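Local coordinates for protein Lv-ranaspumin (Lv-RSN-1) (Leptodactylus vastus, PDB 4K82) that is a surfactant protein of the frog's foam nest, where it probably lowers surface tension and helps the foam form and last, at residues I85-T89 against G90-Q94; Q94-Y97 against K98-E102; D176-F179 against K180-V184; K196-G199 against D200-L204. All coordinates share one frame; numbering follows the deposited sequence. Where two conformers were deposited one is given.

Interaction 1. Residues I85-T89 against G90-Q94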
ATOM      1  N   ILE A  85       9.177   0.474 -29.141  1.00 20.51           N
ATOM      2  CA  ILE A  85       8.663   1.827 -29.199  1.00 21.91           C
ATOM      3  C   ILE A  85       7.952   2.107 -27.881  1.00 27.00           C
ATOM      4  O   ILE A  85       6.951   1.464 -27.548  1.00 28.90           O
ATOM      5  CB  ILE A  85       7.717   2.010 -30.393  1.00 26.91           C
ATOM      6  CG1 ILE A  85       8.512   1.900 -31.696  1.00 29.23           C
ATOM      7  CG2 ILE A  85       7.050   3.375 -30.348  1.00 26.61           C
ATOM      8  CD1 ILE A  85       7.639   1.791 -32.907  1.00 31.37           C
ATOM      9  N   GLY A  86       8.497   3.056 -27.131  1.00 23.91           N
ATOM     10  CA  GLY A  86       8.072   3.304 -25.762  1.00 26.04           C
ATOM     11  C   GLY A  86       8.987   2.618 -24.761  1.00 30.38           C
ATOM     12  O   GLY A  86       9.967   1.975 -25.126  1.00 31.18           O
ATOM     13  N   VAL A  87       8.659   2.754 -23.482  1.00 23.54           N
ATOM     14  CA  VAL A  87       9.437   2.113 -22.428  1.00 26.92           C
ATOM     15  C   VAL A  87       8.519   1.184 -21.654  1.00 24.26           C
ATOM     16  O   VAL A  87       7.408   1.569 -21.304  1.00 24.57           O
ATOM     17  CB  VAL A  87      10.016   3.152 -21.463  1.00 34.24           C
ATOM     18  CG1 VAL A  87      10.716   2.461 -20.308  1.00 31.40           C
ATOM     19  CG2 VAL A  87      10.969   4.088 -22.198  1.00 39.03           C
ATOM     20  N   SER A  88       8.970  -0.038 -21.387  1.00 22.06           N
ATOM     21  CA  SER A  88       8.101  -1.007 -20.724  1.00 21.25           C
ATOM     22  C   SER A  88       7.933  -0.652 -19.246  1.00 21.17           C
ATOM     23  O   SER A  88       8.873  -0.196 -18.587  1.00 23.64           O
ATOM     24  CB  SER A  88       8.611  -2.436 -20.901  1.00 34.20           C
ATOM     25  OG  SER A  88       9.132  -2.944 -19.692  1.00 35.63           O
ATOM     26  N   THR A  89       6.720  -0.828 -18.745  1.00 21.19           N
ATOM     27  CA  THR A  89       6.432  -0.482 -17.360  1.00 19.21           C
ATOM     28  C   THR A  89       7.245  -1.353 -16.410  1.00 21.27           C
ATOM     29  O   THR A  89       7.691  -0.888 -15.359  1.00 20.97           O
ATOM     30  CB  THR A  89       4.919  -0.550 -17.087  1.00 19.19           C
ATOM     31  OG1 THR A  89       4.258   0.383 -17.964  1.00 19.64           O
ATOM     32  CG2 THR A  89       4.604  -0.162 -15.630  1.00 21.44           C
ATOM     33  N   GLY A  90       7.488  -2.598 -16.805  1.00 22.73           N
ATOM     34  CA  GLY A  90       8.282  -3.485 -15.983  1.00 25.76           C
ATOM     35  C   GLY A  90       9.680  -2.948 -15.794  1.00 22.14           C
ATOM     36  O   GLY A  90      10.227  -2.997 -14.690  1.00 21.94           O
ATOM     37  N   ASP A  91      10.249  -2.408 -16.867  1.00 23.44           N
ATOM     38  CA  ASP A  91      11.576  -1.821 -16.788  1.00 21.99           C
ATOM     39  C   ASP A  91      11.595  -0.584 -15.910  1.00 20.36           C
ATOM     40  O   ASP A  91      12.582  -0.347 -15.217  1.00 20.72           O
ATOM     41  CB  ASP A  91      12.120  -1.479 -18.171  1.00 24.23           C
ATOM     42  CG  ASP A  91      12.544  -2.706 -18.945  1.00 33.41           C
ATOM     43  OD1 ASP A  91      12.663  -3.793 -18.330  1.00 34.84           O
ATOM     44  OD2 ASP A  91      12.775  -2.579 -20.163  1.00 34.48           O
ATOM     45  N   ILE A  92      10.526   0.216 -15.964  1.00 20.25           N
ATOM     46  CA  ILE A  92      10.420   1.381 -15.097  1.00 19.20           C
ATOM     47  C   ILE A  92      10.374   0.944 -13.638  1.00 18.32           C
ATOM     48  O   ILE A  92      11.080   1.484 -12.788  1.00 20.61           O
ATOM     49  CB  ILE A  92       9.180   2.238 -15.428  1.00 18.97           C
ATOM     50  CG1 ILE A  92       9.363   2.881 -16.802  1.00 22.11           C
ATOM     51  CG2 ILE A  92       8.966   3.282 -14.354  1.00 19.60           C
ATOM     52  CD1 ILE A  92       8.128   3.582 -17.320  1.00 24.96           C
ATOM     53  N   ILE A  93       9.554  -0.059 -13.360  1.00 17.59           N
ATOM     54  CA  ILE A  93       9.401  -0.536 -11.991  1.00 17.84           C
ATOM     55  C   ILE A  93      10.719  -1.087 -11.439  1.00 21.08           C
ATOM     56  O   ILE A  93      11.109  -0.765 -10.313  1.00 19.28           O
ATOM     57  CB  ILE A  93       8.274  -1.579 -11.894  1.00 18.79           C
ATOM     58  CG1 ILE A  93       6.912  -0.939 -12.187  1.00 20.39           C
ATOM     59  CG2 ILE A  93       8.287  -2.284 -10.513  1.00 21.25           C
ATOM     60  CD1 ILE A  93       6.362  -0.046 -11.069  1.00 23.81           C
ATOM     61  N   GLN A  94      11.419  -1.887 -12.241  1.00 18.93           N
ATOM     62  CA  GLN A  94      12.672  -2.475 -11.778  1.00 20.32           C
ATOM     63  C   GLN A  94      13.741  -1.399 -11.618  1.00 20.42           C
ATOM     64  O   GLN A  94      14.477  -1.391 -10.628  1.00 20.89           O
ATOM     65  CB  GLN A  94      13.142  -3.595 -12.712  1.00 21.24           C
ATOM     66  CG  GLN A  94      12.241  -4.828 -12.681  1.00 22.51           C
ATOM     67  CD  GLN A  94      12.105  -5.439 -11.282  1.00 28.01           C
ATOM     68  OE1 GLN A  94      11.057  -5.330 -10.641  1.00 26.81           O
ATOM     69  NE2 GLN A  94      13.167  -6.090 -10.811  1.00 26.92           N
TER
HETATM   70  O   HOH W   1      11.805  -0.503 -21.842  1.00 31.75           O

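Interaction 2. Residues Q94-Y97 against K98-E102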
ATOM      1  N   GLN A  94      11.419  -1.887 -12.241  1.00 18.93           N
ATOM      2  CA  GLN A  94      12.672  -2.475 -11.778  1.00 20.32           C
ATOM      3  C   GLN A  94      13.741  -1.399 -11.618  1.00 20.42           C
ATOM      4  O   GLN A  94      14.477  -1.391 -10.628  1.00 20.89           O
ATOM      5  CB  GLN A  94      13.142  -3.595 -12.712  1.00 21.24           C
ATOM      6  CG  GLN A  94      12.241  -4.828 -12.681  1.00 22.51           C
ATOM      7  CD  GLN A  94      12.105  -5.439 -11.282  1.00 28.01           C
ATOM      8  OE1 GLN A  94      11.057  -5.330 -10.641  1.00 26.81           O
ATOM      9  NE2 GLN A  94      13.167  -6.090 -10.811  1.00 26.92           N
ATOM     10  N   GLY A  95      13.801  -0.479 -12.579  1.00 21.11           N
ATOM     11  CA  GLY A  95      14.702   0.658 -12.496  1.00 24.04           C
ATOM     12  C   GLY A  95      14.448   1.529 -11.280  1.00 21.68           C
ATOM     13  O   GLY A  95      15.376   1.941 -10.571  1.00 23.28           O
ATOM     14  N   LEU A  96      13.172   1.799 -11.022  1.00 19.50           N
ATOM     15  CA  LEU A  96      12.787   2.618  -9.893  1.00 21.02           C
ATOM     16  C   LEU A  96      13.178   1.932  -8.589  1.00 22.76           C
ATOM     17  O   LEU A  96      13.718   2.564  -7.675  1.00 26.56           O
ATOM     18  CB  LEU A  96      11.280   2.893  -9.935  1.00 20.88           C
ATOM     19  CG  LEU A  96      10.774   3.792  -8.820  1.00 25.76           C
ATOM     20  CD1 LEU A  96      11.557   5.103  -8.848  1.00 25.29           C
ATOM     21  CD2 LEU A  96       9.291   4.033  -9.009  1.00 28.58           C
ATOM     22  N   TYR A  97      12.917   0.630  -8.506  1.00 20.74           N
ATOM     23  CA  TYR A  97      13.258  -0.123  -7.310  1.00 21.15           C
ATOM     24  C   TYR A  97      14.767  -0.042  -7.028  1.00 21.86           C
ATOM     25  O   TYR A  97      15.175   0.280  -5.917  1.00 27.99           O
ATOM     26  CB  TYR A  97      12.787  -1.573  -7.459  1.00 25.41           C
ATOM     27  CG  TYR A  97      13.055  -2.445  -6.255  1.00 23.98           C
ATOM     28  CD1 TYR A  97      12.737  -2.017  -4.974  1.00 29.40           C
ATOM     29  CD2 TYR A  97      13.629  -3.695  -6.405  1.00 30.97           C
ATOM     30  CE1 TYR A  97      12.982  -2.819  -3.877  1.00 29.86           C
ATOM     31  CE2 TYR A  97      13.877  -4.504  -5.317  1.00 32.36           C
ATOM     32  CZ  TYR A  97      13.549  -4.063  -4.061  1.00 28.87           C
ATOM     33  OH  TYR A  97      13.803  -4.882  -2.983  1.00 37.56           O
ATOM     34  N   LYS A  98      15.581  -0.327  -8.041  1.00 21.54           N
ATOM     35  CA  LYS A  98      17.038  -0.213  -7.915  1.00 28.08           C
ATOM     36  C   LYS A  98      17.459   1.196  -7.509  1.00 26.54           C
ATOM     37  O   LYS A  98      18.310   1.370  -6.628  1.00 30.73           O
ATOM     38  CB  LYS A  98      17.734  -0.616  -9.220  1.00 27.00           C
ATOM     39  CG  LYS A  98      17.485  -2.059  -9.648  1.00 37.51           C
ATOM     40  CD  LYS A  98      18.255  -2.396 -10.927  1.00 45.64           C
ATOM     41  CE  LYS A  98      17.538  -3.451 -11.777  1.00 48.63           C
ATOM     42  NZ  LYS A  98      17.680  -4.850 -11.266  1.00 55.16           N
ATOM     43  N   LEU A  99      16.850   2.196  -8.140  1.00 26.22           N
ATOM     44  CA  LEU A  99      17.140   3.586  -7.811  1.00 26.37           C
ATOM     45  C   LEU A  99      16.846   3.888  -6.338  1.00 28.48           C
ATOM     46  O   LEU A  99      17.640   4.554  -5.662  1.00 28.94           O
ATOM     47  CB  LEU A  99      16.344   4.536  -8.720  1.00 26.61           C
ATOM     48  CG  LEU A  99      16.602   6.027  -8.524  1.00 27.22           C
ATOM     49  CD1 LEU A  99      18.072   6.352  -8.738  1.00 28.66           C
ATOM     50  CD2 LEU A  99      15.724   6.851  -9.463  1.00 29.59           C
ATOM     51  N   LEU A 100      15.704   3.411  -5.843  1.00 25.41           N
ATOM     52  CA  LEU A 100      15.323   3.671  -4.462  1.00 27.27           C
ATOM     53  C   LEU A 100      16.375   3.115  -3.507  1.00 32.45           C
ATOM     54  O   LEU A 100      16.741   3.763  -2.534  1.00 31.58           O
ATOM     55  CB  LEU A 100      13.936   3.096  -4.141  1.00 28.60           C
ATOM     56  CG  LEU A 100      12.759   3.843  -4.769  1.00 28.64           C
ATOM     57  CD1 LEU A 100      11.444   3.171  -4.398  1.00 29.32           C
ATOM     58  CD2 LEU A 100      12.740   5.312  -4.330  1.00 28.79           C
ATOM     59  N   LYS A 101      16.891   1.932  -3.818  1.00 30.99           N
ATOM     60  CA  LYS A 101      17.932   1.328  -2.997  1.00 33.15           C
ATOM     61  C   LYS A 101      19.233   2.132  -3.069  1.00 35.24           C
ATOM     62  O   LYS A 101      19.923   2.292  -2.065  1.00 36.67           O
ATOM     63  CB  LYS A 101      18.145  -0.131  -3.396  1.00 32.54           C
ATOM     64  CG  LYS A 101      16.914  -0.997  -3.170  1.00 39.43           C
ATOM     65  CD  LYS A 101      16.969  -2.273  -3.997  1.00 46.93           C
ATOM     66  CE  LYS A 101      18.017  -3.252  -3.481  1.00 56.11           C
ATOM     67  NZ  LYS A 101      17.475  -4.184  -2.448  1.00 48.61           N
ATOM     68  N   GLU A 102      19.549   2.654  -4.252  1.00 34.23           N
ATOM     69  CA  GLU A 102      20.710   3.527  -4.417  1.00 37.49           C
ATOM     70  C   GLU A 102      20.573   4.811  -3.600  1.00 36.05           C
ATOM     71  O   GLU A 102      21.571   5.379  -3.151  1.00 41.45           O
ATOM     72  CB  GLU A 102      20.937   3.871  -5.895  1.00 37.71           C
ATOM     73  CG  GLU A 102      21.505   2.723  -6.724  1.00 45.32           C
ATOM     74  CD  GLU A 102      21.775   3.115  -8.169  1.00 52.55           C
ATOM     75  OE1 GLU A 102      21.369   4.226  -8.570  1.00 50.00           O
ATOM     76  OE2 GLU A 102      22.395   2.313  -8.905  1.00 51.12           O
TER

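Interaction 3. Residues D176-F179 against K180-V184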
ATOM      1  N   ASP A 176     -21.392  -8.706   7.774  1.00 28.09           N
ATOM      2  CA  ASP A 176     -22.351  -8.988   8.826  1.00 32.21           C
ATOM      3  C   ASP A 176     -21.939 -10.215   9.641  1.00 28.73           C
ATOM      4  O   ASP A 176     -21.870 -10.162  10.866  1.00 27.43           O
ATOM      5  CB  ASP A 176     -23.762  -9.136   8.238  1.00 36.93           C
ATOM      6  CG  ASP A 176     -23.847 -10.212   7.160  1.00 51.75           C
ATOM      7  OD1 ASP A 176     -22.790 -10.649   6.645  1.00 51.08           O
ATOM      8  OD2 ASP A 176     -24.981 -10.617   6.820  1.00 63.52           O
ATOM      9  N   ASP A 177     -21.623 -11.315   8.969  1.00 29.40           N
ATOM     10  CA  ASP A 177     -21.206 -12.508   9.688  1.00 23.78           C
ATOM     11  C   ASP A 177     -19.855 -12.346  10.381  1.00 22.49           C
ATOM     12  O   ASP A 177     -19.626 -12.920  11.450  1.00 23.88           O
ATOM     13  CB  ASP A 177     -21.170 -13.724   8.757  1.00 27.55           C
ATOM     14  CG  ASP A 177     -22.546 -14.303   8.502  1.00 35.45           C
ATOM     15  OD1 ASP A 177     -23.524 -13.823   9.109  1.00 38.86           O
ATOM     16  OD2 ASP A 177     -22.651 -15.242   7.694  1.00 39.29           O
ATOM     17  N   LEU A 178     -18.960 -11.580   9.762  1.00 23.71           N
ATOM     18  CA  LEU A 178     -17.655 -11.317  10.359  1.00 22.43           C
ATOM     19  C   LEU A 178     -17.852 -10.668  11.728  1.00 21.62           C
ATOM     20  O   LEU A 178     -17.274 -11.103  12.730  1.00 23.08           O
ATOM     21  CB  LEU A 178     -16.814 -10.418   9.449  1.00 22.35           C
ATOM     22  CG  LEU A 178     -15.393 -10.140   9.940  1.00 27.24           C
ATOM     23  CD1 LEU A 178     -14.453 -11.244   9.505  1.00 27.80           C
ATOM     24  CD2 LEU A 178     -14.906  -8.784   9.446  1.00 31.13           C
ATOM     25  N   PHE A 179     -18.710  -9.663  11.790  1.00 26.38           N
ATOM     26  CA  PHE A 179     -18.869  -8.957  13.059  1.00 25.20           C
ATOM     27  C   PHE A 179     -19.759  -9.647  14.080  1.00 24.62           C
ATOM     28  O   PHE A 179     -19.779  -9.258  15.249  1.00 28.01           O
ATOM     29  CB  PHE A 179     -19.252  -7.500  12.837  1.00 23.57           C
ATOM     30  CG  PHE A 179     -18.074  -6.631  12.504  1.00 29.01           C
ATOM     31  CD1 PHE A 179     -17.626  -6.515  11.195  1.00 27.92           C
ATOM     32  CD2 PHE A 179     -17.384  -5.971  13.510  1.00 29.77           C
ATOM     33  CE1 PHE A 179     -16.523  -5.732  10.893  1.00 26.95           C
ATOM     34  CE2 PHE A 179     -16.288  -5.173  13.213  1.00 26.47           C
ATOM     35  CZ  PHE A 179     -15.854  -5.058  11.907  1.00 27.84           C
ATOM     36  N   LYS A 180     -20.479 -10.686  13.669  1.00 23.78           N
ATOM     37  CA  LYS A 180     -21.117 -11.559  14.647  1.00 22.05           C
ATOM     38  C   LYS A 180     -20.057 -12.250  15.493  1.00 29.44           C
ATOM     39  O   LYS A 180     -20.326 -12.702  16.603  1.00 29.09           O
ATOM     40  CB  LYS A 180     -22.010 -12.597  13.966  1.00 25.55           C
ATOM     41  CG  LYS A 180     -23.328 -12.027  13.484  1.00 27.29           C
ATOM     42  CD  LYS A 180     -24.079 -12.986  12.575  1.00 34.14           C
ATOM     43  CE  LYS A 180     -25.169 -12.229  11.816  1.00 32.68           C
ATOM     44  NZ  LYS A 180     -25.573 -12.910  10.554  1.00 43.43           N
ATOM     45  N   ASN A 181     -18.843 -12.306  14.956  1.00 25.23           N
ATOM     46  CA  ASN A 181     -17.735 -13.017  15.571  1.00 23.24           C
ATOM     47  C   ASN A 181     -16.620 -12.120  16.109  1.00 22.29           C
ATOM     48  O   ASN A 181     -15.506 -12.582  16.375  1.00 28.14           O
ATOM     49  CB  ASN A 181     -17.159 -13.992  14.551  1.00 20.99           C
ATOM     50  CG  ASN A 181     -18.098 -15.142  14.272  1.00 23.59           C
ATOM     51  OD1 ASN A 181     -18.105 -16.136  14.999  1.00 29.60           O
ATOM     52  ND2 ASN A 181     -18.906 -15.009  13.225  1.00 24.23           N
ATOM     53  N   ILE A 182     -16.913 -10.837  16.267  1.00 24.49           N
ATOM     54  CA  ILE A 182     -15.932  -9.927  16.835  1.00 19.97           C
ATOM     55  C   ILE A 182     -16.513  -9.340  18.118  1.00 26.80           C
ATOM     56  O   ILE A 182     -17.595  -8.759  18.105  1.00 28.28           O
ATOM     57  CB  ILE A 182     -15.526  -8.824  15.844  1.00 19.88           C
ATOM     58  CG1 ILE A 182     -14.890  -9.449  14.594  1.00 19.88           C
ATOM     59  CG2 ILE A 182     -14.559  -7.836  16.500  1.00 27.82           C
ATOM     60  CD1 ILE A 182     -14.493  -8.419  13.533  1.00 25.13           C
ATOM     61  N   PHE A 183     -15.797  -9.541  19.220  1.00 23.59           N
ATOM     62  CA  PHE A 183     -16.308  -9.237  20.555  1.00 27.01           C
ATOM     63  C   PHE A 183     -15.244  -8.524  21.362  1.00 23.65           C
ATOM     64  O   PHE A 183     -14.059  -8.671  21.115  1.00 24.76           O
ATOM     65  CB  PHE A 183     -16.604 -10.519  21.345  1.00 31.19           C
ATOM     66  CG  PHE A 183     -17.624 -11.424  20.730  1.00 38.99           C
ATOM     67  CD1 PHE A 183     -17.252 -12.368  19.781  1.00 32.61           C
ATOM     68  CD2 PHE A 183     -18.945 -11.388  21.156  1.00 42.96           C
ATOM     69  CE1 PHE A 183     -18.187 -13.228  19.233  1.00 35.84           C
ATOM     70  CE2 PHE A 183     -19.889 -12.248  20.613  1.00 47.62           C
ATOM     71  CZ  PHE A 183     -19.508 -13.169  19.647  1.00 42.26           C
ATOM     72  N   VAL A 184     -15.669  -7.801  22.387  1.00 24.33           N
ATOM     73  CA  VAL A 184     -14.741  -7.441  23.440  1.00 20.50           C
ATOM     74  C   VAL A 184     -14.713  -8.607  24.419  1.00 23.74           C
ATOM     75  O   VAL A 184     -15.763  -9.092  24.833  1.00 25.05           O
ATOM     76  CB  VAL A 184     -15.187  -6.192  24.184  1.00 22.80           C
ATOM     77  CG1 VAL A 184     -14.140  -5.819  25.208  1.00 21.77           C
ATOM     78  CG2 VAL A 184     -15.375  -5.038  23.198  1.00 26.32           C
TER
HETATM   79  O   HOH W   2     -19.308  -7.068  16.858  1.00 30.36           O

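Interaction 4. Residues K196-G199 against D200-L204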
ATOM      1  N   LYS A 196     -11.294 -14.943  12.687  1.00 21.51           N
ATOM      2  CA  LYS A 196      -9.907 -15.095  13.119  1.00 21.88           C
ATOM      3  C   LYS A 196      -8.841 -14.697  12.078  1.00 19.80           C
ATOM      4  O   LYS A 196      -7.861 -14.042  12.434  1.00 23.50           O
ATOM      5  CB  LYS A 196      -9.652 -16.510  13.672  1.00 21.93           C
ATOM      6  CG  LYS A 196      -8.245 -16.712  14.231  1.00 27.61           C
ATOM      7  CD  LYS A 196      -7.947 -15.743  15.376  1.00 30.72           C
ATOM      8  CE  LYS A 196      -6.958 -16.330  16.401  1.00 40.88           C
ATOM      9  NZ  LYS A 196      -5.655 -16.792  15.813  1.00 32.76           N
ATOM     10  N   PRO A 197      -9.014 -15.082  10.790  1.00 23.38           N
ATOM     11  CA  PRO A 197      -8.040 -14.630   9.788  1.00 25.46           C
ATOM     12  C   PRO A 197      -7.912 -13.102   9.692  1.00 23.28           C
ATOM     13  O   PRO A 197      -6.791 -12.599   9.599  1.00 21.38           O
ATOM     14  CB  PRO A 197      -8.609 -15.202   8.483  1.00 27.02           C
ATOM     15  CG  PRO A 197      -9.292 -16.457   8.915  1.00 25.41           C
ATOM     16  CD  PRO A 197      -9.930 -16.097  10.233  1.00 27.30           C
ATOM     17  N   LEU A 198      -9.041 -12.389   9.725  1.00 22.47           N
ATOM     18  CA  LEU A 198      -9.030 -10.926   9.727  1.00 22.15           C
ATOM     19  C   LEU A 198      -8.284 -10.428  10.963  1.00 22.00           C
ATOM     20  O   LEU A 198      -7.436  -9.547  10.875  1.00 20.83           O
ATOM     21  CB  LEU A 198     -10.464 -10.381   9.687  1.00 23.68           C
ATOM     22  CG  LEU A 198     -10.713  -8.880   9.496  1.00 30.24           C
ATOM     23  CD1 LEU A 198     -10.529  -8.085  10.774  1.00 32.40           C
ATOM     24  CD2 LEU A 198      -9.859  -8.297   8.384  1.00 27.32           C
ATOM     25  N   GLY A 199      -8.586 -11.006  12.125  1.00 19.28           N
ATOM     26  CA  GLY A 199      -7.905 -10.602  13.342  1.00 20.16           C
ATOM     27  C   GLY A 199      -6.398 -10.797  13.298  1.00 20.29           C
ATOM     28  O   GLY A 199      -5.643  -9.939  13.751  1.00 22.15           O
ATOM     29  N   ASP A 200      -5.966 -11.932  12.748  1.00 20.92           N
ATOM     30  CA  ASP A 200      -4.544 -12.214  12.572  1.00 25.79           C
ATOM     31  C   ASP A 200      -3.877 -11.179  11.685  1.00 20.61           C
ATOM     32  O   ASP A 200      -2.786 -10.699  11.985  1.00 22.27           O
ATOM     33  CB  ASP A 200      -4.343 -13.592  11.934  1.00 25.33           C
ATOM     34  CG  ASP A 200      -4.613 -14.723  12.891  1.00 40.39           C
ATOM     35  OD1 ASP A 200      -4.694 -14.459  14.107  1.00 32.65           O
ATOM     36  OD2 ASP A 200      -4.735 -15.876  12.420  1.00 40.28           O
ATOM     37  N   LEU A 201      -4.532 -10.848  10.582  1.00 20.64           N
ATOM     38  CA  LEU A 201      -3.994  -9.855   9.663  1.00 21.84           C
ATOM     39  C   LEU A 201      -3.824  -8.513  10.376  1.00 20.52           C
ATOM     40  O   LEU A 201      -2.782  -7.857  10.256  1.00 20.64           O
ATOM     41  CB  LEU A 201      -4.897  -9.733   8.436  1.00 22.01           C
ATOM     42  CG  LEU A 201      -4.499  -8.685   7.397  1.00 26.30           C
ATOM     43  CD1 LEU A 201      -3.171  -9.052   6.761  1.00 30.64           C
ATOM     44  CD2 LEU A 201      -5.580  -8.560   6.350  1.00 28.52           C
ATOM     45  N   LEU A 202      -4.840  -8.093  11.123  0.57 22.27           N
ATOM     46  CA  LEU A 202      -4.758  -6.830  11.859  0.57 21.95           C
ATOM     47  C   LEU A 202      -3.652  -6.876  12.891  0.57 21.70           C
ATOM     48  O   LEU A 202      -2.750  -6.043  12.899  0.57 21.65           O
ATOM     49  CB  LEU A 202      -6.074  -6.524  12.569  0.57 21.89           C
ATOM     50  CG  LEU A 202      -7.178  -5.910  11.726  0.57 22.96           C
ATOM     51  CD1 LEU A 202      -8.461  -5.868  12.531  0.57 21.37           C
ATOM     52  CD2 LEU A 202      -6.778  -4.506  11.290  0.57 22.24           C
ATOM     53  N   ILE A 203      -3.722  -7.871  13.761  1.00 20.32           N
ATOM     54  CA  ILE A 203      -2.821  -7.919  14.904  1.00 26.50           C
ATOM     55  C   ILE A 203      -1.364  -8.244  14.550  1.00 26.48           C
ATOM     56  O   ILE A 203      -0.439  -7.627  15.084  1.00 29.01           O
ATOM     57  CB  ILE A 203      -3.363  -8.898  15.966  1.00 27.24           C
ATOM     58  CG1 ILE A 203      -4.708  -8.383  16.499  1.00 33.07           C
ATOM     59  CG2 ILE A 203      -2.347  -9.114  17.084  1.00 33.23           C
ATOM     60  CD1 ILE A 203      -5.550  -9.433  17.211  1.00 33.77           C
ATOM     61  N   LEU A 204      -1.156  -9.196  13.649  1.00 23.50           N
ATOM     62  CA  LEU A 204       0.199  -9.646  13.340  1.00 32.18           C
ATOM     63  C   LEU A 204       0.889  -8.813  12.263  1.00 27.12           C
ATOM     64  O   LEU A 204       2.120  -8.745  12.217  1.00 26.50           O
ATOM     65  CB  LEU A 204       0.191 -11.110  12.891  1.00 29.05           C
ATOM     66  CG  LEU A 204      -0.083 -12.185  13.940  1.00 39.17           C
ATOM     67  CD1 LEU A 204      -0.192 -13.543  13.265  1.00 34.25           C
ATOM     68  CD2 LEU A 204       1.021 -12.187  14.983  1.00 39.86           C
TER

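Interaction 1. Residues I85-T89 against G90-Q94
S88 meets D91 one turn ahead, at the point where the loop after helix 69-76 runs into helix 89-102. The I92 side chain, followed outward, shows how the loop lies on this first turn. I92 CB lies 3.5 Å from T89 O. I92 CG1, anti to the carbonyl carbon of its own residue (chi1 -68°), passes S88 O and reaches V87 CG1 at 3.8 Å. CD1 ends near the same V87 methyl, the two side chains crossing at about a right angle. L78, L69, V73, K55 and L58 also touch I92, which is buried.

On the polar side, D91 N donates to S88 OG at 3.1 Å, with an angle of 161° at the hydrogen. I92 N meets S88 O at 3.1 Å in the carbonyl plane, and I93 N bonds T89 O at 2.9 Å. A water accepts from S88 N and donates to D91 OD2, so the aspartate answers the serine backbone through solvent rather than directly. With its hydroxyl taking the amide of the residue three ahead, S88 is a classic serine N-cap, and V87 and I92 form the hydrophobic staple of this helix start.

Interaction 2. Residues Q94-Y97 against K98-E102
The Y97 ring and the aliphatic part of K101 carry this contact, one turn apart on helix 89-102. The tyrosine CG stands anti to the backbone N (chi1 -178°), and the ring presents one face to the lysine. K101 CD lies over that face, 4.0 Å from the centroid and 14° off the ring normal, in a CH-pi contact; it is displaced toward the rim, where Y97 CZ is 3.9 Å away. Bends at chi3 and chi4 then carry the lysine chain on past the ring, and K101 NZ comes within 3.8 Å of Y97 OH while forming a long, weak ion pair with E107. F110 meets the tyrosine ring as well, and Q41 touches it. An alanine in place of Y97 would probably leave the K101 methylenes without the face they lie on and deprive F110 of its ring partner.

K98 likewise leans back one turn, onto Q94: its CG passes 3.2 Å from Q94 O, and its CE reaches back to Q94 CB. The glutamine's own OE1 is taken by Q41. On the buried side L96 CD1 faces L100 CG at 4.4 Å, a looser touch, with L19, L23 and I37 lying against these leucines. Beneath the side chains the i to i+4 ladder is regular, from K98 N to Q94 O, nearly straight at 175°, on to K101 N and Y97 O. Leucines inward, lysines outward and tyrosine between them make this an amphipathic helix of a mainly alpha-helical protein, packed on helices 14-24 and 29-42.

Interaction 3. Residues D176-F179 against K180-V184
D177 O accepts from two donors: N181 ND2 donates to it at 2.8 Å, with the acceptor close to the amide plane of N181, and K180 N adds a weak bond. K180 N has its better acceptor in D176 O, at 3.2 Å. The N181 amide, its CG anti to its own carbonyl carbon (chi1 -70°), thus reaches back to the carbonyl four residues earlier.

The D177 carboxylate is held by K180, whose extended chain runs beside it and points the same way; NZ meets OD1 at 2.7 Å, nearly along the C-O axis. A leucine in place of D177 would probably leave the K180 ammonium without its salt-bridge partner, although D176 carries a further negative charge nearby.

On the apolar side I182 CD1 lies over one face of the F179 ring, 3.8 Å from its centroid, in a CH-pi contact, and also touches L178 CG at 4.1 Å. I156 and K160 of helix 152-165 adjoin the phenylalanine. A water donates to both F179 O and I182 O. The turn carries the chain from helix 175-180 into the beta-hairpin of strands 182-185 and 188-191.

Interaction 4. Residues K196-G199 against D200-L204
The first turns of helix 196-212, which follows the short hairpin of strands 182-185 and 188-191, bring K196 and D200 together in an i to i+4 salt bridge. K196 NZ donates to D200 OD1 at 3.0 Å, and OD1 accepts on its syn lone pair, on the side of the other oxygen; OD2 stays at 3.6 Å from the same nitrogen, so the grip is mainly through one oxygen. The lysine begins with CG anti to the backbone N (chi1 -176°), then bends at chi2 and again at chi4, which brings its end forward to the aspartate. K196 CD and CE pass D200 OD1 at 3.7 Å on the way, the two side chains crossing at a slant.

In the backbone below, i to i+4 bonds run through D200, L201, L202 and I203, and the helix takes a wider pi-type turn at 201-204. D200 N bonds K196 O at 2.9 Å, so this pair is tied at both main chain and side chain, and I203 N meets G199 O at 2.8 Å. Along the same G199 carbonyl runs the I203 side chain, with CB, CG1 and CD1 all close to the oxygen.

On another side of the helix L198 CD1 touches L202 CD1 at 3.5 Å in one of the two conformers of L202, which makes this contact less certain. F191 of strand 188-191 lies against both leucines and against I203, linking hairpin and helix.

The chemistry thus divides round the helix. The opposite charges of K196 and D200 are likely to offset each other where the lysine is exposed, while L198 and L202 supply the apolar contact facing the hairpin.

All four contacts are local, and each combines buried apolar side chains with exposed polar ones. Interactions 1 and 2 share Q94 and describe successive parts of helix 89-102: its capped start, then its amphipathic later turns. Interactions 3 and 4 lie on the opposite side of the chain's centre, with about 31 Å between the nearest atoms of interactions 2 and 3. Interactions 3 and 4 touch through L178 and L198, joining the helix before the hairpin to the one after it. Their chemistry differs too: a serine cap and bridging water in interaction 1, a lysine over an aromatic face in interaction 2, and lysine-aspartate salt bridges in interactions 3 and 4.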